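Local coordinates for protein alkaline serine protease (Pseudoalteromonas sp., PDB 1Y9Z) that probably hydrolyses peptide bonds in proteins as a cold-adapted, subtilisin-like serine protease that binds calcium and sodium ions, at residues 195-200 with 393-398; 408-411 with 415-418. All coordinates share one frame; numbering follows the deposited sequence.

Contact 1. Residues 195-200 with 393-398; sequences QVEISG and QVRAAL. With NA (sodium ion), chain F; NA (sodium ion), chain E.
Arg395 of helix 391-401 meets Glu197 of strand 196-201 in a bidentate salt bridge that joins this helix to the mainly parallel central sheet of the subtilisin-like alpha/beta domain. Arg395 sends CG anti to the backbone N (chi1 -177°) and stays extended as far as NE, which carries the guanidinium across to the strand. From CB outward, its CG and CD run past Glu197 OE2 at van der Waals range. Arg395 NE then donates to Glu197 OE2 over 2.7 Å in a nearly straight bond (176°), and Arg395 NH1 donates to Glu197 OE1 over 2.8 Å. NH2, at the tip, turns to the carbonyl oxygen of Asp172. The grip is side-on: each carboxylate oxygen offers its syn lone pair, and the two planes lie 14° apart, so both bonds fall close to the guanidinium plane and fix the rotation of the two groups. An alanine in place of Arg395 would probably leave the buried Glu197 carboxylate without its cationic mate and freer to turn, disturbing the sodium ion it helps to hold. That ion (chain F) is bound by Gln195 O at 2.6 Å, by Glu197 OE1 at 2.8 Å and by Val174 O. Its neighbour (chain E) takes Gln195 OE1 at 2.4 Å, with the carbonyl oxygens of Ala169, Tyr171 and Val174. One residue along the strand, Ile198 touches both helix 391-401 and Val375 of helix 368-385. Ile198 CD1 lies 3.8 Å from Leu398 O and 4.1 Å from Leu398 CB.

Contact 2. Residues 408-411 with 415-418; sequences AGRD and GYGM. With CA (calcium ion), chain D.
Two backbone hydrogen bonds pair Asp411 with Gly415: Gly415 N donates to Asp411 O over 2.8 Å, and Asp411 N donates to Gly415 O over 3.2 Å. Beside them Gly409 O and Asp411 OD1 each bind the calcium ion at 2.3 Å, and a water on the same ion donates a hydrogen bond to Gly415 O, tying the second segment to the site. Asp404, Leu405 and Val407 complete the coordination, while Asp411 OD2 accepts from Thr414 N. The paired residues form a single antiparallel bridge, a hydrogen-bonded pair closing a short hairpin-like loop beside the metal. Gly415 O also receives Arg410 CA in a CA-H...O contact of 3.4 Å. Farther out, with CG anti to the backbone N (chi1 -177°), the extended Arg410 side chain runs across one face of the Tyr416 ring, CB past the rim near CE1 and Arg410 CD in a CH-pi contact 4.0 Å from the Tyr416 ring centroid, offset toward the rim. The guanidinium tilts 45° from the ring plane. Arg410 NH1 donates to Val196 O on the neighbouring strand; Arg410 NH2 makes only a weak hydrogen bond, 3.2 Å, to Tyr416 OH, bent to 128° at the hydrogen.

How the contacts relate
From the N terminus the chain reaches strand 196-201 of the alpha/beta domain, then passes through the inserted beta-barrel domain and helix 368-385 before helix 391-401. Contact 1 closes this long loop of 192 residues. Contact 2 follows in series, neither nested nor crossed, and closes only three residues within the loop between helices 391-401 and 421-430. Their centres are 10 Å apart and they touch directly: Tyr416 and Gly417 pair their backbones with Glu197 and Ser199. The strand is thus joined to helix 391-401 through one contact and to the calcium-binding loop that follows this helix through the other, while the sodium ions lie on its N-terminal side.

Contact 1. Residues 195-200 with 393-398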
ATOM      1  N   GLN A 195       1.518 -12.682 -16.653  1.00  9.76           N
ATOM      2  CA  GLN A 195       2.453 -13.066 -15.595  1.00  9.44           C
ATOM      3  C   GLN A 195       1.838 -12.746 -14.230  1.00  9.51           C
ATOM      4  O   GLN A 195       2.182 -13.388 -13.242  1.00  9.42           O
ATOM      5  CB  GLN A 195       3.783 -12.320 -15.730  1.00  8.92           C
ATOM      6  CG  GLN A 195       4.779 -12.928 -16.711  1.00  9.69           C
ATOM      7  CD  GLN A 195       5.445 -14.191 -16.183  1.00 10.14           C
ATOM      8  OE1 GLN A 195       5.791 -14.283 -15.001  1.00 11.08           O
ATOM      9  NE2 GLN A 195       5.650 -15.163 -17.066  1.00 11.09           N
ATOM     10  N   VAL A 196       0.944 -11.755 -14.173  1.00  9.65           N
ATOM     11  CA  VAL A 196       0.300 -11.392 -12.908  1.00  9.72           C
ATOM     12  C   VAL A 196      -0.211 -12.688 -12.297  1.00 10.13           C
ATOM     13  O   VAL A 196      -0.994 -13.420 -12.906  1.00 10.74           O
ATOM     14  CB  VAL A 196      -0.853 -10.391 -13.120  1.00  8.97           C
ATOM     15  CG1 VAL A 196      -1.655 -10.222 -11.823  1.00 10.00           C
ATOM     16  CG2 VAL A 196      -0.277  -9.041 -13.532  1.00 10.03           C
ATOM     17  N   GLU A 197       0.238 -12.950 -11.077  1.00 10.69           N
ATOM     18  CA  GLU A 197      -0.054 -14.200 -10.390  1.00 10.85           C
ATOM     19  C   GLU A 197      -0.979 -14.131  -9.182  1.00 10.41           C
ATOM     20  O   GLU A 197      -1.767 -15.047  -8.940  1.00 10.58           O
ATOM     21  CB  GLU A 197       1.290 -14.798  -9.974  1.00 13.01           C
ATOM     22  CG  GLU A 197       1.327 -16.283  -9.724  1.00 14.38           C
ATOM     23  CD  GLU A 197       2.755 -16.774  -9.602  1.00 14.70           C
ATOM     24  OE1 GLU A 197       3.596 -16.345 -10.422  1.00 15.45           O
ATOM     25  OE2 GLU A 197       3.043 -17.583  -8.700  1.00 16.51           O
ATOM     26  N   ILE A 198      -0.880 -13.054  -8.418  1.00  9.94           N
ATOM     27  CA  ILE A 198      -1.691 -12.929  -7.218  1.00  9.97           C
ATOM     28  C   ILE A 198      -1.875 -11.452  -6.897  1.00 10.19           C
ATOM     29  O   ILE A 198      -1.102 -10.614  -7.363  1.00 10.20           O
ATOM     30  CB  ILE A 198      -0.990 -13.682  -6.056  1.00 11.19           C
ATOM     31  CG1 ILE A 198      -1.975 -13.956  -4.924  1.00 11.31           C
ATOM     32  CG2 ILE A 198       0.206 -12.882  -5.556  1.00 11.71           C
ATOM     33  CD1 ILE A 198      -1.465 -14.985  -3.928  1.00 13.47           C
ATOM     34  N   SER A 199      -2.901 -11.135  -6.112  1.00  9.82           N
ATOM     35  CA  SER A 199      -3.196  -9.756  -5.752  1.00 10.05           C
ATOM     36  C   SER A 199      -3.044  -9.467  -4.269  1.00  9.79           C
ATOM     37  O   SER A 199      -3.125 -10.363  -3.426  1.00 10.66           O
ATOM     38  CB  SER A 199      -4.623  -9.392  -6.163  1.00 10.17           C
ATOM     39  OG  SER A 199      -4.806  -9.512  -7.562  1.00 11.48           O
ATOM     40  N   GLY A 200      -2.828  -8.191  -3.970  1.00  9.66           N
ATOM     41  CA  GLY A 200      -2.695  -7.758  -2.594  1.00 10.28           C
ATOM     42  C   GLY A 200      -3.216  -6.342  -2.460  1.00 10.26           C
ATOM     43  O   GLY A 200      -3.427  -5.659  -3.464  1.00 10.26           O
ATOM     44  N   GLN A 393       6.830 -24.835  -3.527  1.00 13.73           N
ATOM     45  CA  GLN A 393       5.660 -25.419  -2.884  1.00 13.43           C
ATOM     46  C   GLN A 393       4.820 -24.355  -2.176  1.00 12.94           C
ATOM     47  O   GLN A 393       3.588 -24.399  -2.210  1.00 13.75           O
ATOM     48  CB  GLN A 393       6.096 -26.516  -1.909  1.00 14.74           C
ATOM     49  CG  GLN A 393       6.498 -27.804  -2.622  1.00 16.01           C
ATOM     50  CD  GLN A 393       7.128 -28.839  -1.709  1.00 17.02           C
ATOM     51  OE1 GLN A 393       7.206 -30.020  -2.055  1.00 20.93           O
ATOM     52  NE2 GLN A 393       7.593 -28.403  -0.546  1.00 15.89           N
ATOM     53  N   VAL A 394       5.483 -23.390  -1.544  1.00 12.43           N
ATOM     54  CA  VAL A 394       4.769 -22.315  -0.863  1.00 12.84           C
ATOM     55  C   VAL A 394       4.066 -21.449  -1.911  1.00 11.81           C
ATOM     56  O   VAL A 394       2.916 -21.044  -1.731  1.00 12.02           O
ATOM     57  CB  VAL A 394       5.737 -21.440  -0.034  1.00 11.71           C
ATOM     58  CG1 VAL A 394       5.008 -20.219   0.511  1.00 12.18           C
ATOM     59  CG2 VAL A 394       6.311 -22.259   1.117  1.00 13.80           C
ATOM     60  N   ARG A 395       4.767 -21.171  -3.010  1.00 12.14           N
ATOM     61  CA  ARG A 395       4.217 -20.368  -4.096  1.00 11.84           C
ATOM     62  C   ARG A 395       2.927 -21.016  -4.601  1.00 12.37           C
ATOM     63  O   ARG A 395       1.910 -20.347  -4.781  1.00 11.16           O
ATOM     64  CB  ARG A 395       5.246 -20.267  -5.229  1.00 12.03           C
ATOM     65  CG  ARG A 395       4.831 -19.398  -6.405  1.00 11.93           C
ATOM     66  CD  ARG A 395       5.982 -19.274  -7.388  1.00 12.92           C
ATOM     67  NE  ARG A 395       5.612 -18.539  -8.592  1.00 11.95           N
ATOM     68  CZ  ARG A 395       6.428 -18.352  -9.625  1.00 11.65           C
ATOM     69  NH1 ARG A 395       6.012 -17.672 -10.684  1.00 12.43           N
ATOM     70  NH2 ARG A 395       7.661 -18.840  -9.593  1.00 12.13           N
ATOM     71  N   ALA A 396       2.976 -22.328  -4.813  1.00 12.20           N
ATOM     72  CA  ALA A 396       1.811 -23.066  -5.287  1.00 13.14           C
ATOM     73  C   ALA A 396       0.669 -22.984  -4.278  1.00 13.18           C
ATOM     74  O   ALA A 396      -0.495 -22.839  -4.656  1.00 14.08           O
ATOM     75  CB  ALA A 396       2.184 -24.523  -5.539  1.00 13.63           C
ATOM     76  N   ALA A 397       1.004 -23.070  -2.995  1.00 12.76           N
ATOM     77  CA  ALA A 397      -0.001 -23.003  -1.944  1.00 12.75           C
ATOM     78  C   ALA A 397      -0.718 -21.657  -1.964  1.00 12.16           C
ATOM     79  O   ALA A 397      -1.938 -21.590  -1.824  1.00 12.92           O
ATOM     80  CB  ALA A 397       0.646 -23.231  -0.586  1.00 12.73           C
ATOM     81  N   LEU A 398       0.040 -20.580  -2.143  1.00 11.77           N
ATOM     82  CA  LEU A 398      -0.552 -19.248  -2.176  1.00 11.80           C
ATOM     83  C   LEU A 398      -1.508 -19.105  -3.360  1.00 11.55           C
ATOM     84  O   LEU A 398      -2.605 -18.563  -3.226  1.00 12.08           O
ATOM     85  CB  LEU A 398       0.547 -18.182  -2.260  1.00 11.82           C
ATOM     86  CG  LEU A 398       1.546 -18.148  -1.097  1.00 12.61           C
ATOM     87  CD1 LEU A 398       2.606 -17.094  -1.366  1.00 13.30           C
ATOM     88  CD2 LEU A 398       0.818 -17.853   0.207  1.00 13.28           C
TER
HETATM   89 NA    NA F 608       4.365 -14.219 -12.005  1.00 17.15          NA
HETATM   90 NA    NA E 607       6.569 -13.828 -12.793  1.00  8.76          NA

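Contact 2. Residues 408-411 with 415-418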
ATOM      1  N   ALA A 408     -14.200 -15.208 -13.412  1.00 18.57           N
ATOM      2  CA  ALA A 408     -13.854 -16.523 -12.888  1.00 17.94           C
ATOM      3  C   ALA A 408     -12.533 -17.025 -13.458  1.00 16.71           C
ATOM      4  O   ALA A 408     -12.267 -16.884 -14.655  1.00 18.24           O
ATOM      5  CB  ALA A 408     -14.967 -17.518 -13.202  1.00 19.47           C
ATOM      6  N   GLY A 409     -11.713 -17.615 -12.594  1.00 16.48           N
ATOM      7  CA  GLY A 409     -10.431 -18.140 -13.022  1.00 15.46           C
ATOM      8  C   GLY A 409      -9.332 -17.098 -13.048  1.00 15.10           C
ATOM      9  O   GLY A 409      -9.564 -15.922 -12.773  1.00 14.49           O
ATOM     10  N   ARG A 410      -8.125 -17.531 -13.385  1.00 13.96           N
ATOM     11  CA  ARG A 410      -6.995 -16.618 -13.442  1.00 13.87           C
ATOM     12  C   ARG A 410      -7.209 -15.573 -14.531  1.00 13.61           C
ATOM     13  O   ARG A 410      -7.668 -15.892 -15.625  1.00 14.76           O
ATOM     14  CB  ARG A 410      -5.706 -17.391 -13.729  1.00 14.67           C
ATOM     15  CG  ARG A 410      -4.460 -16.519 -13.730  1.00 14.22           C
ATOM     16  CD  ARG A 410      -3.202 -17.324 -14.030  1.00 15.70           C
ATOM     17  NE  ARG A 410      -2.009 -16.491 -13.903  1.00 14.72           N
ATOM     18  CZ  ARG A 410      -0.764 -16.957 -13.859  1.00 14.70           C
ATOM     19  NH1 ARG A 410       0.253 -16.114 -13.740  1.00 15.80           N
ATOM     20  NH2 ARG A 410      -0.532 -18.261 -13.928  1.00 16.71           N
ATOM     21  N   ASP A 411      -6.902 -14.317 -14.219  1.00 12.33           N
ATOM     22  CA  ASP A 411      -7.017 -13.246 -15.202  1.00 11.66           C
ATOM     23  C   ASP A 411      -5.792 -12.344 -15.097  1.00 11.00           C
ATOM     24  O   ASP A 411      -5.063 -12.390 -14.101  1.00 11.44           O
ATOM     25  CB  ASP A 411      -8.317 -12.444 -15.024  1.00 11.23           C
ATOM     26  CG  ASP A 411      -8.518 -11.942 -13.611  1.00 12.27           C
ATOM     27  OD1 ASP A 411      -9.318 -12.552 -12.871  1.00 12.57           O
ATOM     28  OD2 ASP A 411      -7.871 -10.940 -13.248  1.00 12.29           O
ATOM     29  N   GLY A 415      -4.642 -12.007 -11.369  1.00 10.56           N
ATOM     30  CA  GLY A 415      -3.998 -13.302 -11.231  1.00 10.24           C
ATOM     31  C   GLY A 415      -4.980 -14.311 -10.661  1.00 10.89           C
ATOM     32  O   GLY A 415      -6.129 -14.375 -11.097  1.00 11.45           O
ATOM     33  N   TYR A 416      -4.538 -15.099  -9.686  1.00 11.15           N
ATOM     34  CA  TYR A 416      -5.414 -16.087  -9.067  1.00 11.38           C
ATOM     35  C   TYR A 416      -6.346 -15.451  -8.041  1.00 12.71           C
ATOM     36  O   TYR A 416      -7.270 -16.098  -7.548  1.00 13.79           O
ATOM     37  CB  TYR A 416      -4.585 -17.197  -8.418  1.00 11.82           C
ATOM     38  CG  TYR A 416      -3.939 -18.111  -9.433  1.00 12.64           C
ATOM     39  CD1 TYR A 416      -4.718 -18.919 -10.265  1.00 14.34           C
ATOM     40  CD2 TYR A 416      -2.555 -18.147  -9.587  1.00 13.24           C
ATOM     41  CE1 TYR A 416      -4.132 -19.738 -11.225  1.00 14.46           C
ATOM     42  CE2 TYR A 416      -1.959 -18.963 -10.548  1.00 13.74           C
ATOM     43  CZ  TYR A 416      -2.754 -19.754 -11.362  1.00 14.85           C
ATOM     44  OH  TYR A 416      -2.165 -20.545 -12.323  1.00 17.60           O
ATOM     45  N   GLY A 417      -6.108 -14.183  -7.723  1.00 11.73           N
ATOM     46  CA  GLY A 417      -6.968 -13.502  -6.772  1.00 11.76           C
ATOM     47  C   GLY A 417      -6.263 -12.937  -5.557  1.00 11.58           C
ATOM     48  O   GLY A 417      -5.043 -12.779  -5.543  1.00 11.96           O
ATOM     49  N   MET A 418      -7.049 -12.638  -4.528  1.00 11.99           N
ATOM     50  CA  MET A 418      -6.524 -12.072  -3.293  1.00 12.56           C
ATOM     51  C   MET A 418      -5.836 -13.124  -2.435  1.00 12.08           C
ATOM     52  O   MET A 418      -6.405 -14.182  -2.161  1.00 12.61           O
ATOM     53  CB  MET A 418      -7.659 -11.428  -2.494  1.00 13.47           C
ATOM     54  CG  MET A 418      -7.187 -10.647  -1.285  1.00 15.27           C
ATOM     55  SD  MET A 418      -6.256  -9.183  -1.768  1.00 18.23           S
ATOM     56  CE  MET A 418      -7.021  -7.936  -0.735  1.00 18.49           C
TER
HETATM   57 CA    CA D 604     -10.341 -14.164 -11.545  1.00 12.94          CA
HETATM   58  O   HOH W   1      -8.556 -13.623 -10.017  1.00 11.93           O